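Local coordinates for ancylostoma secreted protein 1 (Necator americanus, PDB 3NT8) that is probably associated with the transition of infective hookworm larvae to parasitism, as a secreted protein built from two CAP domains, at residues Q225-N230 and M274-E279; I285-K290 and F382-Y387; K62-K67 and W189-A194. All coordinates share one frame; numbering follows the deposited sequence.

Contact 1 (Q225-N230 and M274-E279)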
ATOM      1  N   GLN A 225      20.211  -8.271 -10.188  1.00 31.65           N
ATOM      2  CA  GLN A 225      21.670  -8.291 -10.074  1.00 32.50           C
ATOM      3  C   GLN A 225      22.203  -8.421  -8.623  1.00 31.40           C
ATOM      4  O   GLN A 225      23.347  -8.868  -8.429  1.00 31.25           O
ATOM      5  CB  GLN A 225      22.268  -7.081 -10.790  1.00 33.57           C
ATOM      6  CG  GLN A 225      21.737  -5.707 -10.250  1.00 38.48           C
ATOM      7  CD  GLN A 225      22.175  -4.468 -11.082  1.00 41.95           C
ATOM      8  OE1 GLN A 225      21.943  -4.390 -12.314  1.00 40.44           O
ATOM      9  NE2 GLN A 225      22.777  -3.469 -10.383  1.00 45.31           N
ATOM     10  N   GLN A 226      21.378  -8.039  -7.632  1.00 29.74           N
ATOM     11  CA  GLN A 226      21.805  -8.011  -6.229  1.00 28.18           C
ATOM     12  C   GLN A 226      22.050  -9.432  -5.739  1.00 28.34           C
ATOM     13  O   GLN A 226      23.113  -9.711  -5.151  1.00 28.23           O
ATOM     14  CB  GLN A 226      20.787  -7.292  -5.330  1.00 28.18           C
ATOM     15  CG  GLN A 226      20.690  -5.791  -5.581  1.00 26.98           C
ATOM     16  CD  GLN A 226      19.797  -5.023  -4.587  1.00 26.53           C
ATOM     17  OE1 GLN A 226      19.837  -5.260  -3.404  1.00 23.35           O
ATOM     18  NE2 GLN A 226      18.973  -4.104  -5.096  1.00 27.80           N
ATOM     19  N   CYS A 227      21.084 -10.318  -6.007  1.00 27.13           N
ATOM     20  CA  CYS A 227      21.137 -11.725  -5.619  1.00 26.91           C
ATOM     21  C   CYS A 227      20.852 -12.654  -6.801  1.00 26.31           C
ATOM     22  O   CYS A 227      19.735 -13.056  -6.998  1.00 27.70           O
ATOM     23  CB  CYS A 227      20.116 -11.980  -4.515  1.00 25.32           C
ATOM     24  SG  CYS A 227      20.286 -10.878  -3.022  1.00 28.06           S
ATOM     25  N   PRO A 228      21.869 -12.997  -7.606  1.00 26.92           N
ATOM     26  CA  PRO A 228      21.576 -13.724  -8.874  1.00 26.12           C
ATOM     27  C   PRO A 228      21.214 -15.197  -8.688  1.00 25.58           C
ATOM     28  O   PRO A 228      20.572 -15.782  -9.560  1.00 25.96           O
ATOM     29  CB  PRO A 228      22.883 -13.597  -9.677  1.00 25.71           C
ATOM     30  CG  PRO A 228      23.771 -12.638  -8.882  1.00 25.10           C
ATOM     31  CD  PRO A 228      23.301 -12.681  -7.465  1.00 26.81           C
ATOM     32  N   SER A 229      21.636 -15.799  -7.574  1.00 24.38           N
ATOM     33  CA  SER A 229      21.273 -17.166  -7.255  1.00 23.08           C
ATOM     34  C   SER A 229      19.823 -17.367  -6.813  1.00 22.81           C
ATOM     35  O   SER A 229      19.343 -18.498  -6.813  1.00 23.15           O
ATOM     36  CB  SER A 229      22.196 -17.680  -6.162  1.00 23.46           C
ATOM     37  OG  SER A 229      23.517 -17.676  -6.675  1.00 26.57           O
ATOM     38  N   ASN A 230      19.128 -16.296  -6.416  1.00 22.49           N
ATOM     39  CA  ASN A 230      17.743 -16.406  -5.958  1.00 21.70           C
ATOM     40  C   ASN A 230      16.753 -16.100  -7.090  1.00 21.21           C
ATOM     41  O   ASN A 230      17.051 -15.357  -8.043  1.00 20.03           O
ATOM     42  CB  ASN A 230      17.456 -15.514  -4.691  1.00 20.70           C
ATOM     43  CG  ASN A 230      18.417 -15.792  -3.501  1.00 20.48           C
ATOM     44  OD1 ASN A 230      18.788 -16.932  -3.250  1.00 19.98           O
ATOM     45  ND2 ASN A 230      18.764 -14.739  -2.728  1.00 20.39           N
ATOM     46  N   MET A 274      20.116  -0.942   8.169  1.00 21.78           N
ATOM     47  CA  MET A 274      19.980  -2.282   7.580  1.00 22.28           C
ATOM     48  C   MET A 274      20.638  -2.391   6.218  1.00 22.33           C
ATOM     49  O   MET A 274      20.610  -1.464   5.418  1.00 23.20           O
ATOM     50  CB  MET A 274      18.499  -2.701   7.442  1.00 22.56           C
ATOM     51  CG  MET A 274      17.830  -3.094   8.738  1.00 20.55           C
ATOM     52  SD  MET A 274      16.053  -3.255   8.583  1.00 22.19           S
ATOM     53  CE  MET A 274      15.749  -4.099  10.133  1.00 23.21           C
ATOM     54  N   VAL A 275      21.187  -3.562   5.963  1.00 22.91           N
ATOM     55  CA  VAL A 275      21.680  -3.903   4.642  1.00 24.20           C
ATOM     56  C   VAL A 275      20.876  -5.121   4.126  1.00 24.21           C
ATOM     57  O   VAL A 275      20.498  -5.992   4.935  1.00 24.22           O
ATOM     58  CB  VAL A 275      23.229  -4.205   4.641  1.00 25.01           C
ATOM     59  CG1 VAL A 275      24.038  -2.950   4.905  1.00 26.43           C
ATOM     60  CG2 VAL A 275      23.603  -5.214   5.654  1.00 24.70           C
ATOM     61  N   TYR A 276      20.631  -5.162   2.820  1.00 21.82           N
ATOM     62  CA  TYR A 276      20.026  -6.290   2.168  1.00 22.30           C
ATOM     63  C   TYR A 276      20.968  -7.519   2.085  1.00 22.27           C
ATOM     64  O   TYR A 276      22.146  -7.389   1.771  1.00 22.45           O
ATOM     65  CB  TYR A 276      19.495  -5.886   0.785  1.00 20.86           C
ATOM     66  CG  TYR A 276      18.296  -6.726   0.420  1.00 22.54           C
ATOM     67  CD1 TYR A 276      17.036  -6.397   0.878  1.00 23.72           C
ATOM     68  CD2 TYR A 276      18.435  -7.908  -0.325  1.00 20.52           C
ATOM     69  CE1 TYR A 276      15.953  -7.206   0.601  1.00 22.87           C
ATOM     70  CE2 TYR A 276      17.374  -8.669  -0.611  1.00 18.16           C
ATOM     71  CZ  TYR A 276      16.130  -8.318  -0.167  1.00 19.93           C
ATOM     72  OH  TYR A 276      15.046  -9.135  -0.447  1.00 23.24           O
ATOM     73  N   ASP A 277      20.459  -8.711   2.379  1.00 22.63           N
ATOM     74  CA  ASP A 277      21.306  -9.887   2.495  1.00 22.19           C
ATOM     75  C   ASP A 277      20.689 -11.024   1.724  1.00 23.94           C
ATOM     76  O   ASP A 277      19.549 -11.483   2.019  1.00 25.20           O
ATOM     77  CB  ASP A 277      21.511 -10.252   3.965  1.00 21.63           C
ATOM     78  CG  ASP A 277      22.454 -11.413   4.151  1.00 20.11           C
ATOM     79  OD1 ASP A 277      23.572 -11.190   4.605  1.00 26.31           O
ATOM     80  OD2 ASP A 277      22.109 -12.560   3.844  1.00 20.53           O
ATOM     81  N   CYS A 278      21.443 -11.520   0.750  1.00 24.28           N
ATOM     82  CA  CYS A 278      20.955 -12.538  -0.148  1.00 24.15           C
ATOM     83  C   CYS A 278      20.557 -13.835   0.535  1.00 24.78           C
ATOM     84  O   CYS A 278      19.529 -14.454   0.167  1.00 25.65           O
ATOM     85  CB  CYS A 278      22.004 -12.772  -1.254  1.00 25.10           C
ATOM     86  SG  CYS A 278      22.141 -11.363  -2.345  1.00 26.02           S
ATOM     87  N   GLU A 279      21.353 -14.252   1.522  1.00 23.78           N
ATOM     88  CA  GLU A 279      21.131 -15.510   2.237  1.00 23.34           C
ATOM     89  C   GLU A 279      19.834 -15.432   3.057  1.00 21.55           C
ATOM     90  O   GLU A 279      19.106 -16.424   3.206  1.00 22.13           O
ATOM     91  CB  GLU A 279      22.348 -15.901   3.154  1.00 23.97           C
ATOM     92  CG  GLU A 279      23.682 -16.149   2.409  1.00 31.90           C
ATOM     93  CD  GLU A 279      23.636 -17.376   1.427  1.00 39.27           C
ATOM     94  OE1 GLU A 279      24.168 -18.453   1.812  1.00 43.80           O
ATOM     95  OE2 GLU A 279      23.085 -17.274   0.282  1.00 40.17           O
TER
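The phenol ring of Tyr276 meets the disulfide between Cys227 and Cys278 at its edge: Cys227 SG lies near the ring plane, 4.4 Å from Tyr276 CE2. Gln226 arrives obliquely at the root of the same side chain, with its OE1 4.2 Å from Tyr276 CB. The second flat group, the amide of Asn230, works through its nitrogen. Asn230 ND2 donates to Cys278 O over 3.0 Å, in a bond bent to 144° at the hydrogen, and the acceptor sits somewhat out of the amide plane. Asparagine suits this place because its short side chain brings an N-H to a carbonyl in the first turn of the helix. Asn230 CG lies beside its own backbone N and anti to the carbonyl carbon (chi1 -55°), a setting that directs the amide from the Cys227–Asn230 type I turn to the helix start.

Between these groups runs the covalent link, with Cys227 SG and Cys278 SG 2.0 Å apart and a relaxed S–S torsion of -87°. It ties the loop preceding helix 235-253 to the first turn of helix 278-288, where Asp277 is the N-cap and holds Val280 N. Gln226 O comes within 3.4 Å of Cys278 SG, so the loop backbone also packs on the sulfur.

Glu281, one turn into the helix, joins the two flat groups from outside: one carboxylate oxygen accepts from Asn230 ND2, the other bonds Tyr276 OH, which also meets Cys372 N. Gln226 NE2 is turned to Asp239 of helix 235-253. Asn230 ND2 therefore serves two acceptors, and the donors around Glu281 would be expected to favour its ionised form. The covalent bond fixes the spacing of loop and helix start, and the bonds to Glu281 fix how the two flat groups are turned.

Contact 2 (I285-K290 and F382-Y387)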
ATOM      1  N   ILE A 285      12.607 -16.771   0.968  1.00 15.62           N
ATOM      2  CA  ILE A 285      12.056 -17.372  -0.245  1.00 17.05           C
ATOM      3  C   ILE A 285      11.596 -18.816  -0.021  1.00 17.52           C
ATOM      4  O   ILE A 285      10.528 -19.173  -0.476  1.00 18.59           O
ATOM      5  CB  ILE A 285      13.041 -17.316  -1.420  1.00 16.81           C
ATOM      6  CG1 ILE A 285      13.224 -15.860  -1.863  1.00 16.85           C
ATOM      7  CG2 ILE A 285      12.557 -18.205  -2.598  1.00 17.26           C
ATOM      8  CD1 ILE A 285      14.186 -15.680  -2.983  1.00 19.47           C
ATOM      9  N   ARG A 286      12.372 -19.599   0.742  1.00 17.26           N
ATOM     10  CA  ARG A 286      12.032 -20.974   1.050  1.00 17.44           C
ATOM     11  C   ARG A 286      10.729 -21.137   1.773  1.00 17.94           C
ATOM     12  O   ARG A 286       9.958 -22.046   1.474  1.00 18.45           O
ATOM     13  CB  ARG A 286      13.146 -21.577   1.907  1.00 17.86           C
ATOM     14  CG  ARG A 286      14.265 -22.145   1.034  1.00 17.85           C
ATOM     15  CD  ARG A 286      15.140 -23.113   1.845  1.00 19.66           C
ATOM     16  NE  ARG A 286      15.860 -22.378   2.861  1.00 22.52           N
ATOM     17  CZ  ARG A 286      17.006 -21.744   2.662  1.00 23.03           C
ATOM     18  NH1 ARG A 286      17.574 -21.781   1.462  1.00 24.64           N
ATOM     19  NH2 ARG A 286      17.588 -21.120   3.691  1.00 23.08           N
ATOM     20  N   HIS A 287      10.519 -20.270   2.761  1.00 17.91           N
ATOM     21  CA  HIS A 287       9.304 -20.246   3.479  1.00 19.35           C
ATOM     22  C   HIS A 287       8.134 -19.636   2.685  1.00 20.17           C
ATOM     23  O   HIS A 287       6.982 -20.164   2.687  1.00 21.55           O
ATOM     24  CB  HIS A 287       9.531 -19.476   4.744  1.00 17.66           C
ATOM     25  CG  HIS A 287       8.302 -19.362   5.571  1.00 19.14           C
ATOM     26  ND1 HIS A 287       7.610 -20.463   6.012  1.00 16.99           N
ATOM     27  CD2 HIS A 287       7.605 -18.279   5.991  1.00 18.08           C
ATOM     28  CE1 HIS A 287       6.554 -20.065   6.689  1.00 14.82           C
ATOM     29  NE2 HIS A 287       6.526 -18.747   6.691  1.00 17.51           N
ATOM     30  N   GLY A 288       8.394 -18.523   2.021  1.00 19.74           N
ATOM     31  CA  GLY A 288       7.405 -17.973   1.093  1.00 21.53           C
ATOM     32  C   GLY A 288       6.815 -18.981   0.096  1.00 22.54           C
ATOM     33  O   GLY A 288       5.575 -19.019  -0.081  1.00 23.20           O
ATOM     34  N   ASN A 289       7.671 -19.767  -0.572  1.00 23.84           N
ATOM     35  CA  ASN A 289       7.240 -20.738  -1.633  1.00 25.45           C
ATOM     36  C   ASN A 289       6.281 -21.866  -1.135  1.00 26.59           C
ATOM     37  O   ASN A 289       5.565 -22.494  -1.902  1.00 27.78           O
ATOM     38  CB  ASN A 289       8.473 -21.319  -2.338  1.00 25.57           C
ATOM     39  CG  ASN A 289       9.218 -20.279  -3.146  1.00 25.96           C
ATOM     40  OD1 ASN A 289       8.699 -19.177  -3.347  1.00 26.54           O
ATOM     41  ND2 ASN A 289      10.438 -20.602  -3.610  1.00 21.33           N
ATOM     42  N   LYS A 290       6.235 -22.064   0.171  1.00 27.50           N
ATOM     43  CA  LYS A 290       5.329 -23.058   0.755  1.00 27.85           C
ATOM     44  C   LYS A 290       3.870 -22.641   0.750  1.00 28.11           C
ATOM     45  O   LYS A 290       2.992 -23.507   0.800  1.00 28.98           O
ATOM     46  CB  LYS A 290       5.767 -23.401   2.178  1.00 26.74           C
ATOM     47  CG  LYS A 290       7.045 -24.213   2.200  1.00 25.46           C
ATOM     48  CD  LYS A 290       7.422 -24.479   3.659  1.00 24.45           C
ATOM     49  CE  LYS A 290       8.815 -25.070   3.740  1.00 25.58           C
ATOM     50  NZ  LYS A 290       9.223 -25.172   5.138  1.00 30.72           N
ATOM     51  N   PHE A 382       1.564 -13.412  -0.847  1.00 24.39           N
ATOM     52  CA  PHE A 382       2.220 -13.723   0.432  1.00 22.58           C
ATOM     53  C   PHE A 382       3.543 -12.970   0.535  1.00 21.55           C
ATOM     54  O   PHE A 382       4.352 -13.026  -0.373  1.00 21.16           O
ATOM     55  CB  PHE A 382       2.453 -15.259   0.456  1.00 23.02           C
ATOM     56  CG  PHE A 382       2.993 -15.807   1.778  1.00 24.27           C
ATOM     57  CD1 PHE A 382       2.731 -15.160   2.957  1.00 24.46           C
ATOM     58  CD2 PHE A 382       3.736 -17.000   1.819  1.00 21.96           C
ATOM     59  CE1 PHE A 382       3.198 -15.670   4.170  1.00 22.54           C
ATOM     60  CE2 PHE A 382       4.193 -17.495   3.009  1.00 21.25           C
ATOM     61  CZ  PHE A 382       3.904 -16.821   4.199  1.00 19.16           C
ATOM     62  N   GLY A 383       3.738 -12.217   1.626  1.00 20.64           N
ATOM     63  CA  GLY A 383       4.938 -11.403   1.820  1.00 18.67           C
ATOM     64  C   GLY A 383       5.648 -11.834   3.113  1.00 17.54           C
ATOM     65  O   GLY A 383       5.013 -11.928   4.162  1.00 17.31           O
ATOM     66  N   VAL A 384       6.923 -12.187   3.012  1.00 16.30           N
ATOM     67  CA  VAL A 384       7.735 -12.664   4.165  1.00 15.14           C
ATOM     68  C   VAL A 384       9.005 -11.812   4.240  1.00 17.03           C
ATOM     69  O   VAL A 384       9.726 -11.656   3.234  1.00 18.55           O
ATOM     70  CB  VAL A 384       8.144 -14.181   4.059  1.00 14.48           C
ATOM     71  CG1 VAL A 384       9.058 -14.637   5.314  1.00 10.50           C
ATOM     72  CG2 VAL A 384       6.928 -15.125   3.895  1.00  9.99           C
ATOM     73  N   CYS A 385       9.288 -11.218   5.394  1.00 17.37           N
ATOM     74  CA  CYS A 385      10.626 -10.669   5.606  1.00 17.50           C
ATOM     75  C   CYS A 385      11.321 -11.319   6.816  1.00 16.60           C
ATOM     76  O   CYS A 385      10.718 -11.549   7.863  1.00 16.74           O
ATOM     77  CB  CYS A 385      10.566  -9.170   5.893  1.00 19.01           C
ATOM     78  SG  CYS A 385      10.186  -8.139   4.464  1.00 20.10           S
ATOM     79  N   GLN A 386      12.623 -11.500   6.695  1.00 14.76           N
ATOM     80  CA  GLN A 386      13.413 -12.149   7.760  1.00 14.99           C
ATOM     81  C   GLN A 386      14.551 -11.234   8.154  1.00 14.30           C
ATOM     82  O   GLN A 386      15.009 -10.425   7.378  1.00 14.19           O
ATOM     83  CB  GLN A 386      13.932 -13.545   7.338  1.00 15.27           C
ATOM     84  CG  GLN A 386      12.842 -14.637   7.310  1.00 16.27           C
ATOM     85  CD  GLN A 386      13.397 -16.026   6.984  1.00 16.96           C
ATOM     86  OE1 GLN A 386      14.613 -16.237   6.885  1.00 13.48           O
ATOM     87  NE2 GLN A 386      12.488 -16.986   6.839  1.00 18.95           N
ATOM     88  N   TYR A 387      15.023 -11.394   9.355  1.00 13.77           N
ATOM     89  CA  TYR A 387      15.724 -10.341  10.082  1.00 14.58           C
ATOM     90  C   TYR A 387      16.863 -10.925  10.863  1.00 15.99           C
ATOM     91  O   TYR A 387      16.644 -11.761  11.753  1.00 18.56           O
ATOM     92  CB  TYR A 387      14.751  -9.634  11.022  1.00 11.42           C
ATOM     93  CG  TYR A 387      13.597  -8.866  10.311  1.00 14.91           C
ATOM     94  CD1 TYR A 387      13.707  -7.488   9.999  1.00 10.47           C
ATOM     95  CD2 TYR A 387      12.368  -9.484  10.040  1.00 12.08           C
ATOM     96  CE1 TYR A 387      12.692  -6.818   9.407  1.00  8.90           C
ATOM     97  CE2 TYR A 387      11.318  -8.791   9.476  1.00 11.04           C
ATOM     98  CZ  TYR A 387      11.507  -7.466   9.126  1.00 10.40           C
ATOM     99  OH  TYR A 387      10.497  -6.776   8.519  1.00 15.59           O
TER
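Phe382 drives the edge of its ring against the main chain of Gly288, and here the packing is close: Phe382 CD2 lies 3.3 Å from Gly288 O, which sits in the plane of the ring, where the weakly positive C-H rim suits a carbonyl oxygen. The same ring turns its edge toward the face of His287 in an offset edge-to-face pair, with centroids 5.9 Å apart and planes at 68°. Val384 fills the angle between the two rings. Its CG2 touches His287 CD2 at 3.8 Å and Gly288 CA at 4.0 Å, and it also stands over one face of Phe382 toward the rim, while CG1 meets the imidazole in plane at its edge. Gly288 has no side chain, and its CA and carbonyl meet Val384 and Phe382 directly; Gly288 CA and Val384 CA are 6.1 Å apart.

This is one helix-on-sheet layer of the alpha-beta-alpha sandwich of a CAP domain. Helix 278-288 lies on strand 381-388, an inner strand flanked by 369-376 and 305-311. Phe382, Val384 and Gln386 face the helix; from the other side of the strand Cys385 reaches its disulfide partner Cys372, and Tyr387 bonds His245 of helix 235-253.

His287 CG is anti to the backbone N (chi1 179°), which carries the imidazole across the strand, with NE2 near Phe382 CZ and CD2 against Val384; NE2 is fixed by a hydrogen bond to Gln294 O.

Toward Gln386 the fit slackens: its NE2 comes no nearer to His287 CB than 4.4 Å. The amide is nevertheless buried and well supplied, OE1 bonding Ser283 OG and NE2 bonding Glu306. Arg286, Asn289 and Lys290 are the exposed residues of segment 285-290, where charged and polar ends can meet solvent, and none of their side chains comes within 6 Å of the strand segment.

Contact 3 (K62-K67 and W189-A194); sequences KLNPAK and WETGQA
Ala66 sets its methyl against the indole of Trp189, with Ala66 CB 3.4 Å from Trp189 CD1; a small side chain is what so close an approach allows. Trp189 NE1 donates weakly to Asn64 O at 3.0 Å, while Leu63 CD2 meets the far edge, 4.1 Å from Trp189 CH2. With CG between backbone N and carbonyl carbon (chi1 67°), the indole lies along residues 63-66.

Two main-chain bonds join this short, weakly bonded antiparallel pairing. Gly192 N donates to Pro65 O over 3.2 Å from above the carbonyl plane; glycine leaves room there for the Lys67 methylenes. Lys67 N reaches Glu190 O over 3.2 Å, nearly in line with the carbonyl. One water links Lys67 O to Glu190 N. The extended Lys67 chain lies against Glu190, Lys67 CE 3.8 Å from Glu190 CB.

Farther out, Asn139 positions both segments: its amide bonds Asn64 ND2, Thr191 OG1 and Trp189 O. Val51 of helix 34-52 and Phe149 and Val153 of helix 147-153 pack on the buried indole.

Lys67 NZ stays 4.6 Å from Glu190 OE1, beyond a salt bridge. The attraction is probably mild; lysine methylenes, the indole and a few modest hydrogen bonds together hold the pairing.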
ATOM      1  N   LYS A  62     -14.479  21.136   3.201  1.00 18.45           N
ATOM      2  CA  LYS A  62     -13.782  20.600   2.046  1.00 17.53           C
ATOM      3  C   LYS A  62     -12.843  19.490   2.422  1.00 19.19           C
ATOM      4  O   LYS A  62     -12.171  19.545   3.490  1.00 18.60           O
ATOM      5  CB  LYS A  62     -12.953  21.687   1.329  1.00 18.35           C
ATOM      6  CG  LYS A  62     -13.747  22.824   0.729  1.00 14.31           C
ATOM      7  CD  LYS A  62     -14.510  22.358  -0.522  1.00 13.31           C
ATOM      8  CE  LYS A  62     -15.261  23.539  -1.096  1.00 12.89           C
ATOM      9  NZ  LYS A  62     -15.959  23.122  -2.276  1.00 16.38           N
ATOM     10  N   LEU A  63     -12.712  18.507   1.515  1.00 18.74           N
ATOM     11  CA  LEU A  63     -11.670  17.506   1.664  1.00 17.83           C
ATOM     12  C   LEU A  63     -10.316  18.122   1.619  1.00 18.65           C
ATOM     13  O   LEU A  63     -10.093  19.074   0.854  1.00 19.57           O
ATOM     14  CB  LEU A  63     -11.763  16.460   0.548  1.00 17.49           C
ATOM     15  CG  LEU A  63     -13.011  15.582   0.605  1.00 17.71           C
ATOM     16  CD1 LEU A  63     -13.161  14.723  -0.653  1.00 15.77           C
ATOM     17  CD2 LEU A  63     -12.991  14.703   1.851  1.00 15.45           C
ATOM     18  N   ASN A  64      -9.368  17.533   2.353  1.00 19.00           N
ATOM     19  CA  ASN A  64      -7.986  17.970   2.246  1.00 19.41           C
ATOM     20  C   ASN A  64      -7.414  17.879   0.827  1.00 18.86           C
ATOM     21  O   ASN A  64      -7.663  16.899   0.146  1.00 19.59           O
ATOM     22  CB  ASN A  64      -7.079  17.134   3.172  1.00 18.93           C
ATOM     23  CG  ASN A  64      -7.341  17.393   4.618  1.00 18.98           C
ATOM     24  OD1 ASN A  64      -7.444  18.558   5.013  1.00 19.06           O
ATOM     25  ND2 ASN A  64      -7.486  16.295   5.437  1.00  9.16           N
ATOM     26  N   PRO A  65      -6.595  18.874   0.404  1.00 19.70           N
ATOM     27  CA  PRO A  65      -5.829  18.796  -0.860  1.00 19.36           C
ATOM     28  C   PRO A  65      -4.832  17.642  -0.860  1.00 20.00           C
ATOM     29  O   PRO A  65      -4.434  17.182   0.211  1.00 20.40           O
ATOM     30  CB  PRO A  65      -5.035  20.101  -0.863  1.00 19.60           C
ATOM     31  CG  PRO A  65      -4.942  20.504   0.587  1.00 18.89           C
ATOM     32  CD  PRO A  65      -6.344  20.164   1.077  1.00 19.04           C
ATOM     33  N   ALA A  66      -4.394  17.233  -2.057  1.00 19.88           N
ATOM     34  CA  ALA A  66      -3.584  16.055  -2.193  1.00 19.89           C
ATOM     35  C   ALA A  66      -2.274  16.275  -2.927  1.00 20.35           C
ATOM     36  O   ALA A  66      -2.260  16.794  -4.052  1.00 21.17           O
ATOM     37  CB  ALA A  66      -4.373  14.950  -2.888  1.00 19.81           C
ATOM     38  N   LYS A  67      -1.182  15.779  -2.343  1.00 19.00           N
ATOM     39  CA  LYS A  67       0.053  15.662  -3.083  1.00 17.42           C
ATOM     40  C   LYS A  67       0.111  14.250  -3.646  1.00 16.84           C
ATOM     41  O   LYS A  67      -0.607  13.339  -3.156  1.00 16.02           O
ATOM     42  CB  LYS A  67       1.250  15.960  -2.187  1.00 16.64           C
ATOM     43  CG  LYS A  67       1.375  15.107  -0.925  1.00 20.27           C
ATOM     44  CD  LYS A  67       2.689  15.472  -0.178  1.00 21.85           C
ATOM     45  CE  LYS A  67       2.915  14.599   1.057  1.00 26.20           C
ATOM     46  NZ  LYS A  67       3.940  15.174   2.046  1.00 28.35           N
ATOM     47  N   TRP A 189      -5.040   9.353   0.594  1.00 18.68           N
ATOM     48  CA  TRP A 189      -4.069  10.259  -0.041  1.00 18.84           C
ATOM     49  C   TRP A 189      -3.360  11.045   1.072  1.00 20.07           C
ATOM     50  O   TRP A 189      -3.850  11.165   2.234  1.00 18.72           O
ATOM     51  CB  TRP A 189      -4.765  11.234  -1.087  1.00 16.85           C
ATOM     52  CG  TRP A 189      -5.710  12.250  -0.427  1.00 17.58           C
ATOM     53  CD1 TRP A 189      -5.380  13.512   0.063  1.00 18.54           C
ATOM     54  CD2 TRP A 189      -7.124  12.106  -0.197  1.00 16.78           C
ATOM     55  NE1 TRP A 189      -6.503  14.153   0.550  1.00 15.25           N
ATOM     56  CE2 TRP A 189      -7.585  13.315   0.401  1.00 17.77           C
ATOM     57  CE3 TRP A 189      -8.050  11.092  -0.462  1.00 13.46           C
ATOM     58  CZ2 TRP A 189      -8.911  13.492   0.795  1.00 17.08           C
ATOM     59  CZ3 TRP A 189      -9.378  11.295  -0.105  1.00 17.17           C
ATOM     60  CH2 TRP A 189      -9.789  12.474   0.550  1.00 17.16           C
ATOM     61  N   GLU A 190      -2.248  11.673   0.706  1.00 21.94           N
ATOM     62  CA  GLU A 190      -1.520  12.479   1.688  1.00 23.48           C
ATOM     63  C   GLU A 190      -1.871  13.917   1.540  1.00 21.83           C
ATOM     64  O   GLU A 190      -1.912  14.445   0.447  1.00 22.38           O
ATOM     65  CB  GLU A 190      -0.011  12.247   1.566  1.00 24.33           C
ATOM     66  CG  GLU A 190       0.405  10.871   2.132  1.00 30.78           C
ATOM     67  CD  GLU A 190       1.909  10.649   2.157  1.00 34.41           C
ATOM     68  OE1 GLU A 190       2.593  10.909   1.137  1.00 36.95           O
ATOM     69  OE2 GLU A 190       2.391  10.186   3.216  1.00 39.00           O
ATOM     70  N   THR A 191      -2.188  14.558   2.651  1.00 23.58           N
ATOM     71  CA  THR A 191      -2.481  16.010   2.634  1.00 22.05           C
ATOM     72  C   THR A 191      -1.213  16.791   2.161  1.00 22.74           C
ATOM     73  O   THR A 191      -0.100  16.601   2.687  1.00 22.55           O
ATOM     74  CB  THR A 191      -3.050  16.497   4.004  1.00 22.43           C
ATOM     75  OG1 THR A 191      -4.115  15.651   4.439  1.00 17.03           O
ATOM     76  CG2 THR A 191      -3.614  17.889   3.917  1.00 21.94           C
ATOM     77  N   GLY A 192      -1.383  17.612   1.123  1.00 22.20           N
ATOM     78  CA  GLY A 192      -0.357  18.571   0.752  1.00 23.53           C
ATOM     79  C   GLY A 192      -0.820  19.337  -0.438  1.00 24.72           C
ATOM     80  O   GLY A 192      -1.926  19.105  -0.920  1.00 25.99           O
ATOM     81  N   GLN A 193      -0.033  20.302  -0.905  1.00 25.81           N
ATOM     82  CA  GLN A 193      -0.337  20.943  -2.180  1.00 25.87           C
ATOM     83  C   GLN A 193      -0.220  19.967  -3.365  1.00 25.27           C
ATOM     84  O   GLN A 193       0.662  19.141  -3.422  1.00 23.68           O
ATOM     85  CB  GLN A 193       0.619  22.109  -2.424  1.00 26.89           C
ATOM     86  CG  GLN A 193       0.140  23.124  -3.465  1.00 28.24           C
ATOM     87  CD  GLN A 193       1.198  24.174  -3.810  1.00 34.03           C
ATOM     88  OE1 GLN A 193       2.422  23.967  -3.609  1.00 35.48           O
ATOM     89  NE2 GLN A 193       0.740  25.298  -4.344  1.00 36.06           N
ATOM     90  N   ALA A 194      -1.095  20.148  -4.345  1.00 25.32           N
ATOM     91  CA  ALA A 194      -1.057  19.388  -5.573  1.00 25.17           C
ATOM     92  C   ALA A 194       0.223  19.717  -6.327  1.00 25.53           C
ATOM     93  O   ALA A 194       0.762  20.812  -6.165  1.00 26.55           O
ATOM     94  CB  ALA A 194      -2.257  19.730  -6.404  1.00 24.56           C
TER
HETATM   95  O   HOH W   1      -0.990  10.853  -1.712  1.00 18.86           O

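Contacts 1 and 2 are neighbours in the second CAP domain, their centres 14 Å apart. They share helix 278-288: contact 1 fastens its start and contact 2 lays its later turns on the sheet. They touch directly where Asn230 CB packs on Ile285 CD1 (3.7 Å) and Met274 CE on Tyr387 CD1 (4.0 Å). Cys372 gives a further connection, bonded through its backbone N to Tyr276 OH and by a disulfide to Cys385. Contact 3 stands apart, on the opposite side of the chain's centre, about 37 Å from contact 1 and 36 Å from contact 2 between centres, and about 20 Å from each at the nearest atoms.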